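Local atomic coordinates of Alpha/beta hydrolase (Pseudomonas aeruginosa PAO1, PDB entry 4R1D), a protein that binds calcium and is probably a lipase toxin of the type VI secretion system, held in complex with its immunity protein Tli4. Residues Q179-G184 and V513-R518; V277-Q282 and S425-H430; L339-A344 and K355-P360. One frame throughout, in Å; residues are numbered along the deposited sequence.

Interaction 1: Q179-G184 and V513-R518; sequences QGEEQG and VKASFR
Glu-181 of the loop 179-184 lies across Phe-517 of the strand 515-518, and its side chain can be followed outward atom by atom. CB touches the ring rim, 3.5 Å from Phe-517 CE2. CG then sits over one ring face, 3.8 Å from the centroid and 19° off the normal, which is the geometry of a CH-pi contact. The first torsion (chi1 -152°) sets CG there, and the bend at chi2 turns the carboxylate back over the strand, its plane 81° from that of the ring. At the tip, OE2 takes Ser-516 N on its anti lone pair at 2.9 Å and Gln-183 N on the syn side, tilted out of the carboxylate plane. OE1 accepts Gly-184 N on its syn lone pair. One carboxylate thus ties the strand to the turn of its own loop and is held against rotation.

Further along, Ser-516 OG donates to the anti lone pair of Glu-182 OE2 at 2.7 Å, an oxygen that Tyr-431 OH also reaches. Gln-183 NE2 donates to Val-513 O at 3.0 Å, lying in the carbonyl plane; its second acceptor is Ala-509 O. The backbones join through Arg-518 N to Gly-180 O (2.9 Å) and Glu-182 N to Ser-516 O (2.8 Å), and Glu-181 pairs with Phe-517 as a single bridge. On the strand's other edge, the backbones of Ala-515 and Phe-517 bond to strand 427-432. The arrangement is a loop bridged to the outermost strand of a parallel sheet, here the 515-519 edge of the alpha/beta-hydrolase core.

Interaction 2: V277-Q282 and S425-H430; sequences VVHGVQ and SETYAH
The side chain of His-430 has CG between its backbone N and carbonyl carbon (chi1 64°), and this torsion folds the imidazole back against Gly-280 of the neighbouring strand. Gly-280 CA meets one ring face, 3.5 Å from the centroid and 24° off the normal, a CH-pi contact; the same CA is 3.2 Å from His-430 NE2. Gly-280 has no side chain, and the ring lies directly on its CA. Tyr-539 meets the same imidazole with its ring plane steeply turned.

Beyond the rings, Val-277 to Gly-280 and Thr-427 to His-430 pair in parallel register, their strand axes 13° apart. The ladder is regular: Val-277 N to Glu-426 O, Tyr-428 N to Val-277 O (2.8 Å), His-279 N to Tyr-428 O, His-430 N to His-279 O and Val-281 N to His-430 O (2.8 Å), the last continuing the pairing past the end of strand 274-280.

On the face of Val-277, His-279, Thr-427 and Ala-429, Thr-427 holds CG2 anti to its backbone N, which brings the methyl obliquely to His-279 CD2 at 3.6 Å, while its OG1, bonded to His-424 O, also accepts from a water at 2.7 Å. That water also bonds His-279 NE2 at 2.9 Å. The other imidazole nitrogen, ND1, bonds Thr-254 OG1, so the ring is gripped at both nitrogens and its rotation fixed. A second water accepts from Gln-282 N and donates to His-430 O at 3.0 Å.

Chemically, the join therefore combines a continuous backbone ladder with a histidine tied in partly through water: the ladder and the His-279 imidazole are both held by bonds, consistent with a rigid, buried join.

Interaction 3: L339-A344 and K355-P360; sequences LFLCDA and KPRAYP
Tyr-359 N donates to Leu-339 O at 2.8 Å with an N-H...O angle of 172°, the shortest polar bond between 339-344 and 355-360. Its reciprocal is Leu-339 N to Tyr-359 O (2.9 Å), and together they define a hydrogen-bonded antiparallel pair. Leu-341 N then reaches Arg-357 O at 3.0 Å. Between these two steps Phe-340 and Ala-358 form the non-hydrogen-bonded pair, with Ala-358 CB lying 3.7 Å from Phe-340 CD1.

Leu-341 CD2 sits over one face of the Arg-357 guanidinium, offset toward its rim and 3.5 Å from NE, and it also lies 3.7 Å from Tyr-359 CE1. Arg-357 is bent at chi3 (67°), and in that pose NE points to Tyr-359 OH, a bond of 3.0 Å lying 2° out of the guanidinium plane. The phenol oxygen therefore fixes the edge of the flat group while the leucine methyl packs against its face. NH2 of the same arginine makes a salt bridge with Glu-453, and the Tyr-359 ring stacks with Tyr-376.

Arg-357 is itself the centre of an inverse gamma turn, just before Ala-358 and Tyr-359 pair with the other strand. The backbones of Phe-340 and Cys-342 bond onward to strand 443-446 and the residue just after it, so 358-359 is the outermost strand of a small mixed sheet separate from the parallel one. The contact is that of a beta hairpin with a long connection, its second strand forming the edge of this sheet.

Overall arrangement
Interactions 1 and 2 belong to one parallel sheet, where strand 427-432 is shared: interaction 2 joins it to 274-280 in the buried interior, while interaction 1 fastens a loop to 515-519, its other neighbour and the outermost strand. Their centres are about 10 Å apart, and they touch through the Lys-514 to Glu-426 salt bridge, 2.7 Å from NZ to OE1. Interaction 3 lies in the separate mixed sheet, its centre about 33 and 34 Å from the other two, yet it too is buried. The chemistry differs accordingly: carboxylate and amide grips at the partly buried edge, a parallel ladder with waters centrally, and antiparallel bonds with an arginine-leucine contact in the outlying sheet.

Interaction 1: Q179-G184 and V513-R518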
ATOM      1  N   GLN A 179      14.230 -28.918  10.109  1.00 16.09           N
ATOM      2  CA  GLN A 179      13.966 -27.578   9.562  1.00 14.41           C
ATOM      3  C   GLN A 179      13.009 -26.785  10.459  1.00 17.58           C
ATOM      4  O   GLN A 179      12.538 -25.696  10.092  1.00 16.38           O
ATOM      5  CB  GLN A 179      13.341 -27.683   8.166  1.00 16.43           C
ATOM      6  CG  GLN A 179      14.189 -28.403   7.125  1.00 15.78           C
ATOM      7  CD  GLN A 179      15.331 -27.552   6.601  1.00 18.53           C
ATOM      8  OE1 GLN A 179      15.262 -26.320   6.617  1.00 18.68           O
ATOM      9  NE2 GLN A 179      16.392 -28.208   6.119  1.00 19.62           N
ATOM     10  N   GLY A 180      12.705 -27.336  11.629  1.00 13.85           N
ATOM     11  CA  GLY A 180      11.839 -26.651  12.576  1.00 15.12           C
ATOM     12  C   GLY A 180      10.356 -26.973  12.444  1.00 16.64           C
ATOM     13  O   GLY A 180       9.530 -26.288  13.035  1.00 18.48           O
ATOM     14  N   GLU A 181      10.007 -28.017  11.694  1.00 17.36           N
ATOM     15  CA  GLU A 181       8.591 -28.392  11.535  1.00 17.58           C
ATOM     16  C   GLU A 181       8.024 -28.862  12.869  1.00 19.25           C
ATOM     17  O   GLU A 181       8.639 -29.686  13.544  1.00 19.13           O
ATOM     18  CB  GLU A 181       8.428 -29.480  10.469  1.00 15.95           C
ATOM     19  CG  GLU A 181       7.064 -29.470   9.757  1.00 17.14           C
ATOM     20  CD  GLU A 181       5.924 -29.864  10.660  1.00 22.06           C
ATOM     21  OE1 GLU A 181       6.024 -30.945  11.280  1.00 22.29           O
ATOM     22  OE2 GLU A 181       4.932 -29.100  10.752  1.00 18.41           O
ATOM     23  N   GLU A 182       6.856 -28.342  13.240  1.00 18.28           N
ATOM     24  CA  GLU A 182       6.316 -28.547  14.588  1.00 20.10           C
ATOM     25  C   GLU A 182       5.018 -29.353  14.692  1.00 22.83           C
ATOM     26  O   GLU A 182       4.641 -29.748  15.793  1.00 20.87           O
ATOM     27  CB  GLU A 182       6.129 -27.201  15.304  1.00 18.46           C
ATOM     28  CG  GLU A 182       5.021 -26.308  14.690  1.00 16.56           C
ATOM     29  CD  GLU A 182       5.021 -24.903  15.270  1.00 22.31           C
ATOM     30  OE1 GLU A 182       5.296 -24.758  16.476  1.00 18.37           O
ATOM     31  OE2 GLU A 182       4.767 -23.934  14.518  1.00 18.24           O
ATOM     32  N   GLN A 183       4.335 -29.596  13.577  1.00 15.46           N
ATOM     33  CA  GLN A 183       3.065 -30.333  13.628  1.00 16.96           C
ATOM     34  C   GLN A 183       3.320 -31.838  13.714  1.00 19.32           C
ATOM     35  O   GLN A 183       2.556 -32.569  14.338  1.00 22.68           O
ATOM     36  CB  GLN A 183       2.182 -30.014  12.418  1.00 19.15           C
ATOM     37  CG  GLN A 183       1.907 -28.526  12.197  1.00 18.55           C
ATOM     38  CD  GLN A 183       1.110 -27.873  13.321  1.00 20.05           C
ATOM     39  OE1 GLN A 183       1.615 -27.665  14.432  1.00 21.06           O
ATOM     40  NE2 GLN A 183      -0.142 -27.539  13.032  1.00 15.98           N
ATOM     41  N   GLY A 184       4.389 -32.297  13.070  1.00 20.36           N
ATOM     42  CA  GLY A 184       4.818 -33.680  13.182  1.00 24.27           C
ATOM     43  C   GLY A 184       4.067 -34.640  12.284  1.00 27.72           C
ATOM     44  O   GLY A 184       4.173 -35.853  12.442  1.00 30.98           O
ATOM     45  N   VAL A 513      -2.783 -26.268  10.887  1.00 19.34           N
ATOM     46  CA  VAL A 513      -2.350 -26.374   9.491  1.00 16.74           C
ATOM     47  C   VAL A 513      -1.508 -27.627   9.297  1.00 17.76           C
ATOM     48  O   VAL A 513      -0.950 -28.180  10.259  1.00 18.89           O
ATOM     49  CB  VAL A 513      -1.579 -25.125   8.988  1.00 19.23           C
ATOM     50  CG1 VAL A 513      -2.519 -23.934   8.845  1.00 19.33           C
ATOM     51  CG2 VAL A 513      -0.422 -24.792   9.915  1.00 18.27           C
ATOM     52  N   LYS A 514      -1.429 -28.085   8.055  1.00 17.80           N
ATOM     53  CA  LYS A 514      -0.774 -29.356   7.757  1.00 20.79           C
ATOM     54  C   LYS A 514       0.708 -29.364   8.137  1.00 21.80           C
ATOM     55  O   LYS A 514       1.215 -30.346   8.686  1.00 18.47           O
ATOM     56  CB  LYS A 514      -0.954 -29.719   6.283  1.00 21.13           C
ATOM     57  CG  LYS A 514      -0.230 -30.995   5.869  1.00 19.55           C
ATOM     58  CD  LYS A 514      -0.722 -31.497   4.511  1.00 22.45           C
ATOM     59  CE  LYS A 514      -1.927 -32.431   4.645  1.00 30.40           C
ATOM     60  NZ  LYS A 514      -2.211 -33.195   3.377  1.00 26.41           N
ATOM     61  N   ALA A 515       1.408 -28.277   7.831  1.00 16.25           N
ATOM     62  CA  ALA A 515       2.814 -28.155   8.196  1.00 15.30           C
ATOM     63  C   ALA A 515       3.141 -26.738   8.659  1.00 15.35           C
ATOM     64  O   ALA A 515       2.642 -25.759   8.097  1.00 15.67           O
ATOM     65  CB  ALA A 515       3.719 -28.559   7.025  1.00 17.49           C
ATOM     66  N   SER A 516       3.963 -26.629   9.693  1.00 12.85           N
ATOM     67  CA  SER A 516       4.345 -25.329  10.252  1.00 15.52           C
ATOM     68  C   SER A 516       5.814 -25.377  10.687  1.00 18.63           C
ATOM     69  O   SER A 516       6.207 -26.204  11.528  1.00 17.17           O
ATOM     70  CB  SER A 516       3.432 -24.954  11.429  1.00 16.28           C
ATOM     71  OG  SER A 516       3.802 -23.716  12.019  1.00 16.65           O
ATOM     72  N   PHE A 517       6.627 -24.508  10.093  1.00 15.20           N
ATOM     73  CA  PHE A 517       8.059 -24.448  10.392  1.00 15.27           C
ATOM     74  C   PHE A 517       8.395 -23.245  11.254  1.00 16.36           C
ATOM     75  O   PHE A 517       8.247 -22.085  10.831  1.00 16.05           O
ATOM     76  CB  PHE A 517       8.883 -24.442   9.103  1.00 14.41           C
ATOM     77  CG  PHE A 517       8.683 -25.670   8.264  1.00 16.75           C
ATOM     78  CD1 PHE A 517       7.555 -25.805   7.468  1.00 15.02           C
ATOM     79  CD2 PHE A 517       9.614 -26.697   8.283  1.00 17.76           C
ATOM     80  CE1 PHE A 517       7.351 -26.926   6.706  1.00 15.96           C
ATOM     81  CE2 PHE A 517       9.421 -27.828   7.527  1.00 14.02           C
ATOM     82  CZ  PHE A 517       8.289 -27.947   6.726  1.00 16.89           C
ATOM     83  N   ARG A 518       8.841 -23.537  12.475  1.00 13.82           N
ATOM     84  CA  ARG A 518       9.104 -22.513  13.465  1.00 14.27           C
ATOM     85  C   ARG A 518      10.604 -22.193  13.437  1.00 17.88           C
ATOM     86  O   ARG A 518      11.427 -22.923  13.999  1.00 18.03           O
ATOM     87  CB  ARG A 518       8.658 -23.035  14.827  1.00 15.80           C
ATOM     88  CG  ARG A 518       8.761 -22.086  16.022  1.00 18.52           C
ATOM     89  CD  ARG A 518       8.144 -22.829  17.219  1.00 18.52           C
ATOM     90  NE  ARG A 518       8.153 -22.103  18.489  1.00 18.82           N
ATOM     91  CZ  ARG A 518       7.200 -21.272  18.900  1.00 20.20           C
ATOM     92  NH1 ARG A 518       6.154 -21.002  18.121  1.00 18.31           N
ATOM     93  NH2 ARG A 518       7.302 -20.692  20.097  1.00 17.41           N
TER

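Interaction 2: V277-Q282 and S425-H430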
ATOM      1  N   VAL A 277      -1.181 -24.134  -0.495  1.00 15.89           N
ATOM      2  CA  VAL A 277      -0.665 -22.817  -0.153  1.00 15.89           C
ATOM      3  C   VAL A 277       0.565 -22.909   0.734  1.00 14.49           C
ATOM      4  O   VAL A 277       0.577 -23.636   1.730  1.00 14.07           O
ATOM      5  CB  VAL A 277      -1.731 -22.019   0.596  1.00 13.02           C
ATOM      6  CG1 VAL A 277      -1.194 -20.653   1.002  1.00 13.78           C
ATOM      7  CG2 VAL A 277      -2.996 -21.874  -0.281  1.00 15.81           C
ATOM      8  N   VAL A 278       1.596 -22.168   0.340  1.00 15.81           N
ATOM      9  CA  VAL A 278       2.752 -21.895   1.168  1.00 13.23           C
ATOM     10  C   VAL A 278       2.620 -20.481   1.732  1.00 13.23           C
ATOM     11  O   VAL A 278       2.415 -19.525   0.985  1.00 13.74           O
ATOM     12  CB  VAL A 278       4.029 -21.993   0.324  1.00 13.88           C
ATOM     13  CG1 VAL A 278       5.234 -21.324   1.034  1.00 14.19           C
ATOM     14  CG2 VAL A 278       4.305 -23.455  -0.023  1.00 13.39           C
ATOM     15  N   HIS A 279       2.707 -20.363   3.052  1.00 13.72           N
ATOM     16  CA  HIS A 279       2.759 -19.068   3.728  1.00 14.72           C
ATOM     17  C   HIS A 279       4.118 -18.866   4.386  1.00 15.39           C
ATOM     18  O   HIS A 279       4.589 -19.730   5.144  1.00 11.25           O
ATOM     19  CB  HIS A 279       1.738 -18.991   4.871  1.00 13.65           C
ATOM     20  CG  HIS A 279       0.302 -18.987   4.448  1.00 13.61           C
ATOM     21  ND1 HIS A 279      -0.193 -18.167   3.454  1.00 14.96           N
ATOM     22  CD2 HIS A 279      -0.768 -19.635   4.970  1.00 14.50           C
ATOM     23  CE1 HIS A 279      -1.499 -18.352   3.346  1.00 12.91           C
ATOM     24  NE2 HIS A 279      -1.873 -19.235   4.256  1.00 14.94           N
ATOM     25  N   GLY A 280       4.714 -17.704   4.145  1.00 13.19           N
ATOM     26  CA  GLY A 280       5.905 -17.271   4.859  1.00 11.52           C
ATOM     27  C   GLY A 280       5.598 -16.049   5.709  1.00 14.39           C
ATOM     28  O   GLY A 280       4.961 -15.098   5.247  1.00 12.85           O
ATOM     29  N   VAL A 281       6.040 -16.090   6.960  1.00 13.58           N
ATOM     30  CA  VAL A 281       5.879 -14.994   7.920  1.00 14.01           C
ATOM     31  C   VAL A 281       4.532 -14.273   7.913  1.00 14.47           C
ATOM     32  O   VAL A 281       4.484 -13.039   7.964  1.00 13.58           O
ATOM     33  CB  VAL A 281       7.037 -13.956   7.851  1.00 12.85           C
ATOM     34  CG1 VAL A 281       8.373 -14.642   8.079  1.00 13.25           C
ATOM     35  CG2 VAL A 281       7.026 -13.161   6.511  1.00 12.25           C
ATOM     36  N   GLN A 282       3.444 -15.038   7.893  1.00 14.52           N
ATOM     37  CA  GLN A 282       2.114 -14.446   7.897  1.00 12.37           C
ATOM     38  C   GLN A 282       1.792 -13.918   9.285  1.00 11.35           C
ATOM     39  O   GLN A 282       1.933 -14.639  10.259  1.00 15.05           O
ATOM     40  CB  GLN A 282       1.042 -15.467   7.517  1.00 14.13           C
ATOM     41  CG  GLN A 282      -0.334 -14.818   7.393  1.00 13.65           C
ATOM     42  CD  GLN A 282      -1.462 -15.787   7.079  1.00 14.31           C
ATOM     43  OE1 GLN A 282      -1.267 -16.844   6.440  1.00 17.93           O
ATOM     44  NE2 GLN A 282      -2.660 -15.429   7.526  1.00 12.47           N
ATOM     45  N   SER A 425      -6.746 -26.411   3.265  1.00 18.03           N
ATOM     46  CA  SER A 425      -6.440 -27.724   3.836  1.00 19.15           C
ATOM     47  C   SER A 425      -5.030 -28.237   3.513  1.00 19.31           C
ATOM     48  O   SER A 425      -4.534 -29.169   4.156  1.00 22.15           O
ATOM     49  CB  SER A 425      -7.494 -28.753   3.402  1.00 19.41           C
ATOM     50  OG  SER A 425      -7.484 -28.924   1.993  1.00 27.42           O
ATOM     51  N   GLU A 426      -4.384 -27.648   2.514  1.00 16.08           N
ATOM     52  CA  GLU A 426      -3.009 -28.024   2.197  1.00 15.15           C
ATOM     53  C   GLU A 426      -2.096 -26.810   2.395  1.00 16.68           C
ATOM     54  O   GLU A 426      -1.547 -26.268   1.440  1.00 18.24           O
ATOM     55  CB  GLU A 426      -2.910 -28.556   0.768  1.00 13.25           C
ATOM     56  CG  GLU A 426      -3.957 -29.638   0.450  1.00 16.34           C
ATOM     57  CD  GLU A 426      -3.734 -30.928   1.246  1.00 22.51           C
ATOM     58  OE1 GLU A 426      -2.610 -31.154   1.729  1.00 21.44           O
ATOM     59  OE2 GLU A 426      -4.688 -31.719   1.378  1.00 29.33           O
ATOM     60  N   THR A 427      -1.954 -26.394   3.648  1.00 16.45           N
ATOM     61  CA  THR A 427      -1.198 -25.198   3.974  1.00 15.98           C
ATOM     62  C   THR A 427       0.128 -25.564   4.624  1.00 18.42           C
ATOM     63  O   THR A 427       0.165 -26.323   5.608  1.00 17.00           O
ATOM     64  CB  THR A 427      -1.998 -24.276   4.922  1.00 15.97           C
ATOM     65  OG1 THR A 427      -3.113 -23.715   4.219  1.00 17.07           O
ATOM     66  CG2 THR A 427      -1.117 -23.145   5.409  1.00 15.58           C
ATOM     67  N   TYR A 428       1.210 -25.032   4.063  1.00 14.64           N
ATOM     68  CA  TYR A 428       2.556 -25.221   4.603  1.00 15.61           C
ATOM     69  C   TYR A 428       3.089 -23.857   5.001  1.00 16.23           C
ATOM     70  O   TYR A 428       3.374 -23.011   4.151  1.00 16.27           O
ATOM     71  CB  TYR A 428       3.462 -25.869   3.545  1.00 17.59           C
ATOM     72  CG  TYR A 428       3.028 -27.278   3.192  1.00 14.77           C
ATOM     73  CD1 TYR A 428       1.885 -27.514   2.419  1.00 15.91           C
ATOM     74  CD2 TYR A 428       3.747 -28.372   3.657  1.00 15.67           C
ATOM     75  CE1 TYR A 428       1.478 -28.825   2.123  1.00 16.70           C
ATOM     76  CE2 TYR A 428       3.352 -29.666   3.360  1.00 15.65           C
ATOM     77  CZ  TYR A 428       2.230 -29.890   2.610  1.00 16.58           C
ATOM     78  OH  TYR A 428       1.881 -31.194   2.341  1.00 17.71           O
ATOM     79  N   ALA A 429       3.189 -23.620   6.302  1.00 14.34           N
ATOM     80  CA  ALA A 429       3.530 -22.294   6.791  1.00 12.33           C
ATOM     81  C   ALA A 429       4.922 -22.287   7.426  1.00 14.37           C
ATOM     82  O   ALA A 429       5.329 -23.269   8.036  1.00 16.26           O
ATOM     83  CB  ALA A 429       2.489 -21.853   7.806  1.00 12.65           C
ATOM     84  N   HIS A 430       5.648 -21.181   7.281  1.00 13.05           N
ATOM     85  CA  HIS A 430       6.887 -20.993   8.037  1.00 12.95           C
ATOM     86  C   HIS A 430       6.919 -19.570   8.602  1.00 15.70           C
ATOM     87  O   HIS A 430       6.299 -18.657   8.059  1.00 14.21           O
ATOM     88  CB  HIS A 430       8.139 -21.299   7.189  1.00 12.84           C
ATOM     89  CG  HIS A 430       8.314 -20.376   6.021  1.00 12.49           C
ATOM     90  ND1 HIS A 430       7.770 -20.635   4.779  1.00 13.51           N
ATOM     91  CD2 HIS A 430       8.946 -19.182   5.917  1.00 14.13           C
ATOM     92  CE1 HIS A 430       8.066 -19.639   3.958  1.00 12.41           C
ATOM     93  NE2 HIS A 430       8.774 -18.744   4.624  1.00 11.70           N
TER
HETATM   94  O   HOH W   1      -3.982 -21.164   3.955  1.00 14.92           O
HETATM   95  O   HOH W   2       3.389 -17.954   7.773  1.00 13.39           O

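Interaction 3: L339-A344 and K355-P360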
ATOM      1  N   LEU A 339      -0.944  -4.783  25.388  1.00 15.43           N
ATOM      2  CA  LEU A 339      -0.645  -3.378  25.594  1.00 16.05           C
ATOM      3  C   LEU A 339      -0.673  -3.142  27.084  1.00 18.63           C
ATOM      4  O   LEU A 339      -1.728  -3.254  27.705  1.00 16.51           O
ATOM      5  CB  LEU A 339      -1.698  -2.496  24.920  1.00 15.09           C
ATOM      6  CG  LEU A 339      -1.586  -0.986  25.180  1.00 17.56           C
ATOM      7  CD1 LEU A 339      -0.289  -0.408  24.627  1.00 16.90           C
ATOM      8  CD2 LEU A 339      -2.780  -0.224  24.599  1.00 18.18           C
ATOM      9  N   PHE A 340       0.484  -2.833  27.648  1.00 17.47           N
ATOM     10  CA  PHE A 340       0.636  -2.788  29.101  1.00 19.87           C
ATOM     11  C   PHE A 340       1.004  -1.404  29.610  1.00 20.29           C
ATOM     12  O   PHE A 340       1.949  -0.780  29.130  1.00 18.99           O
ATOM     13  CB  PHE A 340       1.707  -3.787  29.551  1.00 20.40           C
ATOM     14  CG  PHE A 340       1.474  -5.187  29.067  1.00 20.60           C
ATOM     15  CD1 PHE A 340       0.628  -6.043  29.754  1.00 20.87           C
ATOM     16  CD2 PHE A 340       2.099  -5.647  27.916  1.00 17.48           C
ATOM     17  CE1 PHE A 340       0.416  -7.333  29.317  1.00 22.27           C
ATOM     18  CE2 PHE A 340       1.894  -6.932  27.465  1.00 20.88           C
ATOM     19  CZ  PHE A 340       1.049  -7.789  28.169  1.00 21.93           C
ATOM     20  N   LEU A 341       0.265  -0.932  30.611  1.00 18.72           N
ATOM     21  CA  LEU A 341       0.577   0.320  31.266  1.00 16.54           C
ATOM     22  C   LEU A 341       1.237  -0.013  32.601  1.00 26.60           C
ATOM     23  O   LEU A 341       0.590  -0.573  33.484  1.00 22.46           O
ATOM     24  CB  LEU A 341      -0.705   1.121  31.496  1.00 21.72           C
ATOM     25  CG  LEU A 341      -1.239   2.028  30.376  1.00 28.57           C
ATOM     26  CD1 LEU A 341      -0.994   1.489  28.966  1.00 19.92           C
ATOM     27  CD2 LEU A 341      -2.714   2.345  30.594  1.00 24.19           C
ATOM     28  N   CYS A 342       2.520   0.318  32.735  1.00 22.06           N
ATOM     29  CA  CYS A 342       3.319  -0.105  33.891  1.00 23.99           C
ATOM     30  C   CYS A 342       3.903   1.085  34.632  1.00 24.79           C
ATOM     31  O   CYS A 342       4.033   2.177  34.071  1.00 23.21           O
ATOM     32  CB  CYS A 342       4.476  -0.998  33.437  1.00 23.37           C
ATOM     33  SG  CYS A 342       3.981  -2.495  32.562  1.00 24.97           S
ATOM     34  N   ASP A 343       4.272   0.870  35.892  1.00 26.54           N
ATOM     35  CA  ASP A 343       4.931   1.910  36.667  1.00 26.54           C
ATOM     36  C   ASP A 343       6.448   1.859  36.456  1.00 31.75           C
ATOM     37  O   ASP A 343       6.952   1.022  35.698  1.00 28.12           O
ATOM     38  CB  ASP A 343       4.567   1.809  38.158  1.00 28.90           C
ATOM     39  CG  ASP A 343       5.046   0.513  38.809  1.00 33.05           C
ATOM     40  OD1 ASP A 343       6.016  -0.109  38.324  1.00 29.38           O
ATOM     41  OD2 ASP A 343       4.456   0.119  39.837  1.00 34.32           O
ATOM     42  N   ALA A 344       7.166   2.753  37.134  1.00 29.84           N
ATOM     43  CA  ALA A 344       8.621   2.851  37.010  1.00 33.65           C
ATOM     44  C   ALA A 344       9.350   1.542  37.314  1.00 38.16           C
ATOM     45  O   ALA A 344      10.442   1.305  36.800  1.00 40.31           O
ATOM     46  CB  ALA A 344       9.155   3.975  37.894  1.00 37.62           C
ATOM     47  N   LYS A 355      -8.341  -3.435  38.399  1.00 27.53           N
ATOM     48  CA  LYS A 355      -7.930  -4.466  37.453  1.00 25.52           C
ATOM     49  C   LYS A 355      -6.673  -4.048  36.683  1.00 24.32           C
ATOM     50  O   LYS A 355      -6.450  -2.859  36.453  1.00 25.16           O
ATOM     51  CB  LYS A 355      -9.071  -4.784  36.490  1.00 28.16           C
ATOM     52  CG  LYS A 355     -10.381  -5.107  37.208  1.00 30.17           C
ATOM     53  CD  LYS A 355     -10.181  -6.217  38.244  1.00 28.42           C
ATOM     54  CE  LYS A 355     -11.440  -6.431  39.099  1.00 34.92           C
ATOM     55  NZ  LYS A 355     -11.216  -7.414  40.208  1.00 34.41           N
ATOM     56  N   PRO A 356      -5.848  -5.027  36.288  1.00 24.54           N
ATOM     57  CA  PRO A 356      -4.588  -4.690  35.618  1.00 21.43           C
ATOM     58  C   PRO A 356      -4.842  -3.888  34.344  1.00 19.39           C
ATOM     59  O   PRO A 356      -5.753  -4.216  33.588  1.00 21.96           O
ATOM     60  CB  PRO A 356      -4.006  -6.054  35.262  1.00 24.07           C
ATOM     61  CG  PRO A 356      -4.590  -6.987  36.281  1.00 34.03           C
ATOM     62  CD  PRO A 356      -5.987  -6.478  36.510  1.00 26.19           C
ATOM     63  N   ARG A 357      -4.042  -2.856  34.125  1.00 19.44           N
ATOM     64  CA  ARG A 357      -4.142  -2.061  32.906  1.00 18.10           C
ATOM     65  C   ARG A 357      -3.325  -2.743  31.810  1.00 18.44           C
ATOM     66  O   ARG A 357      -2.251  -2.272  31.406  1.00 21.39           O
ATOM     67  CB  ARG A 357      -3.676  -0.637  33.181  1.00 22.47           C
ATOM     68  CG  ARG A 357      -4.458  -0.008  34.348  1.00 23.82           C
ATOM     69  CD  ARG A 357      -4.325   1.503  34.403  1.00 22.85           C
ATOM     70  NE  ARG A 357      -4.973   2.167  33.273  1.00 22.24           N
ATOM     71  CZ  ARG A 357      -5.004   3.487  33.104  1.00 23.64           C
ATOM     72  NH1 ARG A 357      -4.431   4.282  33.995  1.00 21.12           N
ATOM     73  NH2 ARG A 357      -5.610   4.015  32.053  1.00 25.22           N
ATOM     74  N   ALA A 358      -3.865  -3.876  31.375  1.00 21.78           N
ATOM     75  CA  ALA A 358      -3.293  -4.745  30.358  1.00 17.73           C
ATOM     76  C   ALA A 358      -4.398  -4.955  29.332  1.00 20.15           C
ATOM     77  O   ALA A 358      -5.410  -5.597  29.620  1.00 20.05           O
ATOM     78  CB  ALA A 358      -2.907  -6.072  30.992  1.00 21.33           C
ATOM     79  N   TYR A 359      -4.219  -4.409  28.131  1.00 20.63           N
ATOM     80  CA  TYR A 359      -5.292  -4.352  27.147  1.00 19.57           C
ATOM     81  C   TYR A 359      -4.982  -5.228  25.932  1.00 17.06           C
ATOM     82  O   TYR A 359      -3.815  -5.393  25.584  1.00 17.31           O
ATOM     83  CB  TYR A 359      -5.497  -2.894  26.719  1.00 18.64           C
ATOM     84  CG  TYR A 359      -5.754  -1.972  27.892  1.00 20.62           C
ATOM     85  CD1 TYR A 359      -4.704  -1.365  28.571  1.00 18.73           C
ATOM     86  CD2 TYR A 359      -7.049  -1.718  28.334  1.00 20.26           C
ATOM     87  CE1 TYR A 359      -4.939  -0.517  29.667  1.00 21.10           C
ATOM     88  CE2 TYR A 359      -7.288  -0.875  29.420  1.00 23.07           C
ATOM     89  CZ  TYR A 359      -6.227  -0.282  30.079  1.00 24.19           C
ATOM     90  OH  TYR A 359      -6.464   0.550  31.166  1.00 21.50           O
ATOM     91  N   PRO A 360      -6.020  -5.813  25.303  1.00 19.58           N
ATOM     92  CA  PRO A 360      -7.431  -5.749  25.722  1.00 15.64           C
ATOM     93  C   PRO A 360      -7.644  -6.452  27.061  1.00 17.46           C
ATOM     94  O   PRO A 360      -6.966  -7.437  27.357  1.00 18.27           O
ATOM     95  CB  PRO A 360      -8.169  -6.544  24.636  1.00 20.76           C
ATOM     96  CG  PRO A 360      -7.226  -6.618  23.483  1.00 23.38           C
ATOM     97  CD  PRO A 360      -5.852  -6.602  24.073  1.00 17.94           C
TER